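Local coordinates for type IV pilus assembly protein PilF (Pseudomonas aeruginosa, PDB 2HO1) that is essential for the outer-membrane localization and assembly of PilQ into dodecameric secretins, supporting type IV pilus adhesion and twitching motility, at residues A[90-93]-A[94-98]; A[112-115]-A[116-120]; A[133-137]-A[138-142]. One frame throughout, in Å; residues are numbered along the deposited sequence.

Contact 1: residues A[90-93]-A[94-98]; sequences ADEE and YRKAL
Asp91 and Arg95, one helical turn apart, form the salt bridge of this stretch: Asp91 OD2 takes the N-H of Arg95 NE at 2.8 Å. The approach to the carboxylate is from its syn side, but the N-H...O angle is 131° and the carboxylate and guanidinium planes stand 70° apart, so this is a single, bent contact through NE, with OD2 well out of the guanidinium plane, and not a flat bidentate pair. Asp91 CG lies anti to the backbone N (chi1 -171°), which swings the carboxylate to the flank where the extended Arg95 chain passes. Asp91 OD1 is hydrogen-bonded by Tyr111 OH of helix 105-117 and salt-bridged to Arg120, in the turn that ends that helix.

Charge pairing at Lys96 is looser. Its straight chain runs beside that of Glu92, with Lys96 CE 3.9 Å from Glu92 CG, yet the charged ends do not meet. A water joins Lys96 to Glu93 instead, donating a hydrogen bond to Glu93 OE2 at 2.8 Å and accepting one from Lys96 NZ at 3.1 Å; Glu93 OE1 bonds to His74.

Backbone bonds of the i to i+4 kind run throughout, from Tyr94 N to Ala90 O at 2.8 Å through Ala97 N to Glu93 O at 3.0 Å. Tyr94 OH bonds to Gln82. Helix 87-100 thus packs on helix 71-83 through Tyr94 and Glu93, and on helix 105-117 through Tyr94 and Arg95, the helix-on-helix packing of a TPR superhelix.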
loop_
_atom_site.group_PDB
_atom_site.type_symbol
_atom_site.label_atom_id
_atom_site.label_comp_id
_atom_site.label_asym_id
_atom_site.label_seq_id
_atom_site.Cartn_x
_atom_site.Cartn_y
_atom_site.Cartn_z
ATOM N N ALA A 90 6.007 13.575 -20.216
ATOM C CA ALA A 90 6.355 12.364 -19.471
ATOM C C ALA A 90 5.105 11.821 -18.768
ATOM O O ALA A 90 4.804 10.636 -18.882
ATOM C CB ALA A 90 7.465 12.668 -18.452
ATOM N N ASP A 91 4.369 12.701 -18.079
ATOM C CA ASP A 91 3.153 12.326 -17.366
ATOM C C ASP A 91 2.147 11.663 -18.311
ATOM O O ASP A 91 1.532 10.624 -17.993
ATOM C CB ASP A 91 2.478 13.555 -16.725
ATOM C CG ASP A 91 1.344 13.164 -15.800
ATOM O OD1 ASP A 91 1.637 12.864 -14.627
ATOM O OD2 ASP A 91 0.175 13.121 -16.243
ATOM N N GLU A 92 1.964 12.267 -19.479
ATOM C CA GLU A 92 1.027 11.700 -20.447
ATOM C C GLU A 92 1.461 10.288 -20.922
ATOM O O GLU A 92 0.619 9.412 -21.175
ATOM C CB GLU A 92 0.928 12.613 -21.659
ATOM C CG GLU A 92 -0.028 12.129 -22.727
ATOM C CD GLU A 92 -0.099 13.118 -23.868
ATOM O OE1 GLU A 92 0.711 13.025 -24.803
ATOM O OE2 GLU A 92 -0.951 14.015 -23.803
ATOM N N GLU A 93 2.761 10.082 -21.076
ATOM C CA GLU A 93 3.234 8.783 -21.526
ATOM C C GLU A 93 3.140 7.755 -20.397
ATOM O O GLU A 93 2.848 6.596 -20.642
ATOM C CB GLU A 93 4.656 8.885 -22.048
ATOM C CG GLU A 93 4.763 9.495 -23.456
ATOM C CD GLU A 93 3.925 8.749 -24.493
ATOM O OE1 GLU A 93 3.984 7.495 -24.551
ATOM O OE2 GLU A 93 3.211 9.417 -25.270
ATOM N N TYR A 94 3.428 8.177 -19.166
ATOM C CA TYR A 94 3.275 7.294 -18.021
ATOM C C TYR A 94 1.828 6.842 -17.894
ATOM O O TYR A 94 1.559 5.676 -17.626
ATOM C CB TYR A 94 3.748 7.976 -16.737
ATOM C CG TYR A 94 5.213 7.761 -16.425
ATOM C CD1 TYR A 94 5.762 6.487 -16.416
ATOM C CD2 TYR A 94 6.046 8.832 -16.137
ATOM C CE1 TYR A 94 7.096 6.287 -16.131
ATOM C CE2 TYR A 94 7.381 8.641 -15.851
ATOM C CZ TYR A 94 7.902 7.366 -15.849
ATOM O OH TYR A 94 9.231 7.173 -15.563
ATOM N N ARG A 95 0.890 7.755 -18.115
ATOM C CA ARG A 95 -0.516 7.397 -18.030
ATOM C C ARG A 95 -0.950 6.482 -19.164
ATOM O O ARG A 95 -1.764 5.591 -18.950
ATOM C CB ARG A 95 -1.400 8.648 -17.982
ATOM C CG ARG A 95 -1.271 9.416 -16.692
ATOM C CD ARG A 95 -2.300 10.512 -16.693
ATOM N NE ARG A 95 -2.074 11.583 -15.738
ATOM C CZ ARG A 95 -2.305 11.512 -14.426
ATOM N NH1 ARG A 95 -2.764 10.385 -13.872
ATOM N NH2 ARG A 95 -2.130 12.597 -13.670
ATOM N N LYS A 96 -0.420 6.691 -20.368
ATOM C CA LYS A 96 -0.789 5.825 -21.482
ATOM C C LYS A 96 -0.248 4.420 -21.237
ATOM O O LYS A 96 -0.886 3.445 -21.586
ATOM C CB LYS A 96 -0.250 6.345 -22.826
ATOM C CG LYS A 96 -0.931 7.647 -23.310
ATOM C CD LYS A 96 -0.421 8.039 -24.686
ATOM C CE LYS A 96 -1.108 9.293 -25.201
ATOM N NZ LYS A 96 -0.588 9.626 -26.563
ATOM N N ALA A 97 0.938 4.334 -20.647
ATOM C CA ALA A 97 1.565 3.055 -20.341
ATOM C C ALA A 97 0.691 2.277 -19.334
ATOM O O ALA A 97 0.487 1.078 -19.481
ATOM C CB ALA A 97 2.937 3.304 -19.774
ATOM N N LEU A 98 0.161 2.974 -18.335
ATOM C CA LEU A 98 -0.704 2.369 -17.332
ATOM C C LEU A 98 -2.162 2.139 -17.770
ATOM O O LEU A 98 -2.908 1.455 -17.087
ATOM C CB LEU A 98 -0.697 3.224 -16.074
ATOM C CG LEU A 98 0.696 3.286 -15.455
ATOM C CD1 LEU A 98 0.708 4.361 -14.385
ATOM C CD2 LEU A 98 1.069 1.886 -14.872
HETATM O O HOH W 1 2.026 8.218 -27.501
#

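Contact 2: residues A[112-115]-A[116-120]; sequences GGFL and YEQKR
Leu115 O is gripped at the end of helix 105-117 by Arg120 N, at 2.9 Å and with an N-H...O angle of 158°, and by a weak second bond from Gln118 N. Together with Lys119 N bonding to Tyr116 O, and with the positive phi of Lys119, the bond from Arg120 defines a Schellman motif. It closes a helix of the region assigned to TPR 3, and Arg120 at once serves as N-cap of helix 121-131. The turns before it keep regular i to i+4 bonds, as in Glu117 N to Gly113 O at 3.1 Å.

Phe114 and Gln118 pack one turn apart. Gln118 CG sits over one face of the Phe114 ring, 3.8 Å from its centroid and 20° off the normal, a CH-pi contact. The bend at chi2 of Gln118 turns its amide along the CE1-CZ rim of the ring, nearly parallel to it: the two planes differ by only 15°, and Gln118 NE2 is 3.7 Å from Phe114 CE1. Phe114 also reaches Pro87 and Ala90 of helix 87-100.

The guanidinium of Arg120 has its polar partners outside this turn, in a salt bridge to Glu123 of helix 121-131 and a second to Asp91 of helix 87-100. Arg95 lies close by, in the same cluster of charges round these carboxylates. One broad face is covered by Leu115: a turn at chi3 of Arg120 brings the flat group over the methyl, and Leu115 CD2 lies above its centre, 3.2 Å from Arg120 CZ and 3.4 Å from Arg120 NE.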
loop_
_atom_site.group_PDB
_atom_site.type_symbol
_atom_site.label_atom_id
_atom_site.label_comp_id
_atom_site.label_asym_id
_atom_site.label_seq_id
_atom_site.Cartn_x
_atom_site.Cartn_y
_atom_site.Cartn_z
ATOM N N GLY A 112 5.716 6.647 -10.037
ATOM C CA GLY A 112 5.718 7.207 -8.696
ATOM C C GLY A 112 7.029 7.911 -8.380
ATOM O O GLY A 112 7.070 8.918 -7.613
ATOM N N GLY A 113 8.111 7.381 -8.957
ATOM C CA GLY A 113 9.422 8.001 -8.772
ATOM C C GLY A 113 9.377 9.383 -9.461
ATOM O O GLY A 113 9.870 10.385 -8.932
ATOM N N PHE A 114 8.761 9.421 -10.640
ATOM C CA PHE A 114 8.617 10.667 -11.425
ATOM C C PHE A 114 7.784 11.654 -10.588
ATOM O O PHE A 114 8.177 12.821 -10.391
ATOM C CB PHE A 114 7.903 10.373 -12.753
ATOM C CG PHE A 114 7.415 11.612 -13.474
ATOM C CD1 PHE A 114 8.322 12.517 -14.036
ATOM C CD2 PHE A 114 6.053 11.893 -13.557
ATOM C CE1 PHE A 114 7.873 13.693 -14.680
ATOM C CE2 PHE A 114 5.594 13.050 -14.184
ATOM C CZ PHE A 114 6.507 13.955 -14.751
ATOM N N LEU A 115 6.645 11.176 -10.086
ATOM C CA LEU A 115 5.767 12.014 -9.275
ATOM C C LEU A 115 6.488 12.608 -8.073
ATOM O O LEU A 115 6.259 13.770 -7.727
ATOM C CB LEU A 115 4.518 11.243 -8.841
ATOM C CG LEU A 115 3.613 10.921 -10.034
ATOM C CD1 LEU A 115 2.575 9.877 -9.617
ATOM C CD2 LEU A 115 2.955 12.218 -10.573
ATOM N N TYR A 116 7.366 11.821 -7.455
ATOM C CA TYR A 116 8.160 12.264 -6.302
ATOM C C TYR A 116 9.094 13.439 -6.721
ATOM O O TYR A 116 9.204 14.440 -6.015
ATOM C CB TYR A 116 8.991 11.091 -5.773
ATOM C CG TYR A 116 10.074 11.446 -4.761
ATOM C CD1 TYR A 116 9.741 11.825 -3.466
ATOM C CD2 TYR A 116 11.419 11.416 -5.108
ATOM C CE1 TYR A 116 10.711 12.167 -2.544
ATOM C CE2 TYR A 116 12.412 11.757 -4.182
ATOM C CZ TYR A 116 12.041 12.132 -2.906
ATOM O OH TYR A 116 12.977 12.476 -1.971
ATOM N N GLU A 117 9.770 13.301 -7.858
ATOM C CA GLU A 117 10.650 14.350 -8.367
ATOM C C GLU A 117 9.853 15.618 -8.682
ATOM O O GLU A 117 10.382 16.719 -8.598
ATOM C CB GLU A 117 11.339 13.884 -9.648
ATOM C CG GLU A 117 12.431 12.874 -9.438
ATOM C CD GLU A 117 12.829 12.149 -10.718
ATOM O OE1 GLU A 117 12.468 12.602 -11.831
ATOM O OE2 GLU A 117 13.515 11.113 -10.604
ATOM N N GLN A 118 8.589 15.452 -9.076
ATOM C CA GLN A 118 7.725 16.578 -9.399
ATOM C C GLN A 118 7.038 17.142 -8.168
ATOM O O GLN A 118 6.224 18.034 -8.271
ATOM C CB GLN A 118 6.655 16.130 -10.375
ATOM C CG GLN A 118 7.212 15.655 -11.675
ATOM C CD GLN A 118 7.778 16.780 -12.461
ATOM O OE1 GLN A 118 7.073 17.773 -12.723
ATOM N NE2 GLN A 118 9.052 16.655 -12.856
ATOM N N LYS A 119 7.337 16.575 -7.011
ATOM C CA LYS A 119 6.767 17.012 -5.738
ATOM C C LYS A 119 5.261 16.790 -5.608
ATOM O O LYS A 119 4.592 17.466 -4.854
ATOM C CB LYS A 119 7.171 18.473 -5.479
ATOM C CG LYS A 119 8.686 18.669 -5.741
ATOM C CD LYS A 119 9.320 19.882 -5.040
ATOM C CE LYS A 119 10.776 20.100 -5.534
ATOM N NZ LYS A 119 11.702 18.914 -5.345
ATOM N N ARG A 120 4.743 15.817 -6.352
ATOM C CA ARG A 120 3.329 15.469 -6.310
ATOM C C ARG A 120 3.259 14.246 -5.395
ATOM O O ARG A 120 2.888 13.164 -5.818
ATOM C CB ARG A 120 2.827 15.126 -7.718
ATOM C CG ARG A 120 2.714 16.368 -8.653
ATOM C CD ARG A 120 2.622 16.025 -10.124
ATOM N NE ARG A 120 1.426 15.252 -10.462
ATOM C CZ ARG A 120 1.215 14.728 -11.662
ATOM N NH1 ARG A 120 2.105 14.913 -12.631
ATOM N NH2 ARG A 120 0.167 13.946 -11.878
#

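Contact 3: residues A[133-137]-A[138-142]; sequences QDTLY and PERSR
Tyr137 turns one ring face to the backbone of Glu139, and Arg140 reaches back along the chain to Thr135; Tyr137 and Arg140 carry most of the contact. Tyr137 CG stands anti to the backbone N (chi1 178°), which brings the ring against the Pro138-Glu139 backbone. The backbone N of Glu139 sits over the centre of the Tyr137 ring, 3.6 Å above its plane, while Glu139 CB comes to 3.2 Å from Tyr137 OH. The Pro138 side chain runs at about a right angle to that of Tyr137, its CD 3.4 Å from Tyr137 CD1. At the far end a water links the phenol to Arg142, lying 2.8 Å from Tyr137 OH and accepting from Arg142 NH2.

Arg140 N closes the Tyr137 to Arg140 type I turn by bonding to Tyr137 O at 3.0 Å, with the donor well above the carbonyl plane. From there the extended Arg140 side chain lies alongside Thr135, whose CG2 covers one face of the guanidinium, 3.7 Å from Arg140 CZ. A water accepts from Arg140 NH1 and donates to Thr135 O, and Arg140 NE bonds to Ser132 O, so the guanidinium is tied to the preceding chain at two points.

An Asx turn, Leu136 N to Asp134 OD1 at 3.0 Å, shapes the start of the loop. In the second subunit, Lys166 bonds to Gln133 O and packs on Thr135. Consecutive type I turns, with Glu139 as N-cap of helix 140-153, make this probably the linker between TPR 3 and TPR 4 of the array.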
loop_
_atom_site.group_PDB
_atom_site.type_symbol
_atom_site.label_atom_id
_atom_site.label_comp_id
_atom_site.label_asym_id
_atom_site.label_seq_id
_atom_site.Cartn_x
_atom_site.Cartn_y
_atom_site.Cartn_z
ATOM N N GLN A 133 1.925 -4.043 -4.379
ATOM C CA GLN A 133 1.116 -5.241 -4.390
ATOM C C GLN A 133 1.645 -6.420 -5.223
ATOM O O GLN A 133 1.219 -7.556 -4.991
ATOM C CB GLN A 133 -0.311 -4.889 -4.811
ATOM C CG GLN A 133 -1.004 -3.995 -3.779
ATOM C CD GLN A 133 -0.915 -4.595 -2.369
ATOM O OE1 GLN A 133 -1.572 -5.572 -2.068
ATOM N NE2 GLN A 133 -0.064 -4.018 -1.520
ATOM N N ASP A 134 2.528 -6.168 -6.190
ATOM C CA ASP A 134 3.104 -7.267 -6.995
ATOM C C ASP A 134 4.285 -7.760 -6.191
ATOM O O ASP A 134 5.385 -7.184 -6.261
ATOM C CB ASP A 134 3.598 -6.767 -8.348
ATOM C CG ASP A 134 4.180 -7.893 -9.203
ATOM O OD1 ASP A 134 4.248 -9.064 -8.715
ATOM O OD2 ASP A 134 4.581 -7.602 -10.351
ATOM N N THR A 135 4.072 -8.807 -5.391
ATOM C CA THR A 135 5.173 -9.288 -4.560
ATOM C C THR A 135 6.241 -10.060 -5.342
ATOM O O THR A 135 7.256 -10.452 -4.773
ATOM C CB THR A 135 4.642 -10.169 -3.354
ATOM O OG1 THR A 135 3.884 -11.280 -3.864
ATOM C CG2 THR A 135 3.696 -9.334 -2.451
ATOM N N LEU A 136 6.040 -10.247 -6.641
ATOM C CA LEU A 136 7.017 -10.974 -7.461
ATOM C C LEU A 136 7.908 -10.012 -8.220
ATOM O O LEU A 136 8.833 -10.424 -8.920
ATOM C CB LEU A 136 6.307 -11.884 -8.481
ATOM C CG LEU A 136 5.136 -12.738 -7.958
ATOM C CD1 LEU A 136 4.694 -13.717 -9.052
ATOM C CD2 LEU A 136 5.572 -13.516 -6.731
ATOM N N TYR A 137 7.635 -8.717 -8.101
ATOM C CA TYR A 137 8.437 -7.731 -8.811
ATOM C C TYR A 137 9.862 -7.710 -8.252
ATOM O O TYR A 137 10.079 -7.431 -7.077
ATOM C CB TYR A 137 7.751 -6.348 -8.720
ATOM C CG TYR A 137 8.526 -5.238 -9.390
ATOM C CD1 TYR A 137 9.118 -5.425 -10.648
ATOM C CD2 TYR A 137 8.721 -4.017 -8.740
ATOM C CE1 TYR A 137 9.894 -4.426 -11.232
ATOM C CE2 TYR A 137 9.492 -3.007 -9.314
ATOM C CZ TYR A 137 10.082 -3.212 -10.559
ATOM O OH TYR A 137 10.847 -2.194 -11.108
ATOM N N PRO A 138 10.864 -8.017 -9.098
ATOM C CA PRO A 138 12.259 -8.032 -8.656
ATOM C C PRO A 138 12.750 -6.763 -7.964
ATOM O O PRO A 138 13.606 -6.821 -7.083
ATOM C CB PRO A 138 13.029 -8.323 -9.959
ATOM C CG PRO A 138 12.071 -9.106 -10.757
ATOM C CD PRO A 138 10.783 -8.351 -10.534
ATOM N N GLU A 139 12.207 -5.619 -8.357
ATOM C CA GLU A 139 12.612 -4.351 -7.778
ATOM C C GLU A 139 11.636 -3.803 -6.739
ATOM O O GLU A 139 11.599 -2.600 -6.471
ATOM C CB GLU A 139 12.825 -3.330 -8.886
ATOM C CG GLU A 139 14.258 -3.204 -9.348
ATOM C CD GLU A 139 14.873 -4.520 -9.764
ATOM O OE1 GLU A 139 14.301 -5.203 -10.649
ATOM O OE2 GLU A 139 15.939 -4.872 -9.199
ATOM N N ARG A 140 10.852 -4.692 -6.142
ATOM C CA ARG A 140 9.900 -4.277 -5.123
ATOM C C ARG A 140 10.644 -3.506 -4.013
ATOM O O ARG A 140 10.079 -2.570 -3.417
ATOM C CB ARG A 140 9.168 -5.515 -4.599
ATOM C CG ARG A 140 8.256 -5.328 -3.376
ATOM C CD ARG A 140 7.155 -6.399 -3.428
ATOM N NE ARG A 140 6.325 -6.449 -2.230
ATOM C CZ ARG A 140 6.513 -7.300 -1.216
ATOM N NH1 ARG A 140 7.511 -8.188 -1.248
ATOM N NH2 ARG A 140 5.707 -7.258 -0.159
ATOM N N SER A 141 11.904 -3.873 -3.744
ATOM C CA SER A 141 12.697 -3.168 -2.721
ATOM C C SER A 141 12.779 -1.666 -3.026
ATOM O O SER A 141 12.808 -0.841 -2.112
ATOM C CB SER A 141 14.122 -3.720 -2.638
ATOM O OG SER A 141 14.789 -3.636 -3.889
ATOM N N ARG A 142 12.834 -1.322 -4.309
ATOM C CA ARG A 142 12.881 0.087 -4.748
ATOM C C ARG A 142 11.543 0.759 -4.513
ATOM O O ARG A 142 11.476 1.953 -4.202
ATOM C CB ARG A 142 13.228 0.178 -6.237
ATOM C CG ARG A 142 14.720 0.313 -6.485
ATOM C CD ARG A 142 15.193 -0.285 -7.829
ATOM N NE ARG A 142 14.352 0.009 -8.997
ATOM C CZ ARG A 142 14.768 -0.158 -10.255
ATOM N NH1 ARG A 142 16.009 -0.600 -10.487
ATOM N NH2 ARG A 142 13.956 0.098 -11.284
HETATM O O HOH W 2 9.132 -9.415 -3.242
HETATM O O HOH W 3 11.327 0.550 -11.147
#

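In the fold
The contacts follow in series along the chain: contact 1 on helix 87-100 in the region assigned to TPR 2, contact 2 at the end of helix 105-117 in that of TPR 3, and contact 3 in the probable linker from TPR 3 to TPR 4. Contacts 1 and 2 have centres about 13 Å apart and touch, chiefly through the Asp91 to Arg120 salt bridge and Tyr94 packing on Phe114, which joins successive helices. Contact 3 stands apart, its centre about 20 Å from contact 1 and about 19 Å from contact 2, with nearest atoms about 10 and 8 Å away. All three lie within TPR1-TPR4, the minimal region required for secretin assembly and function.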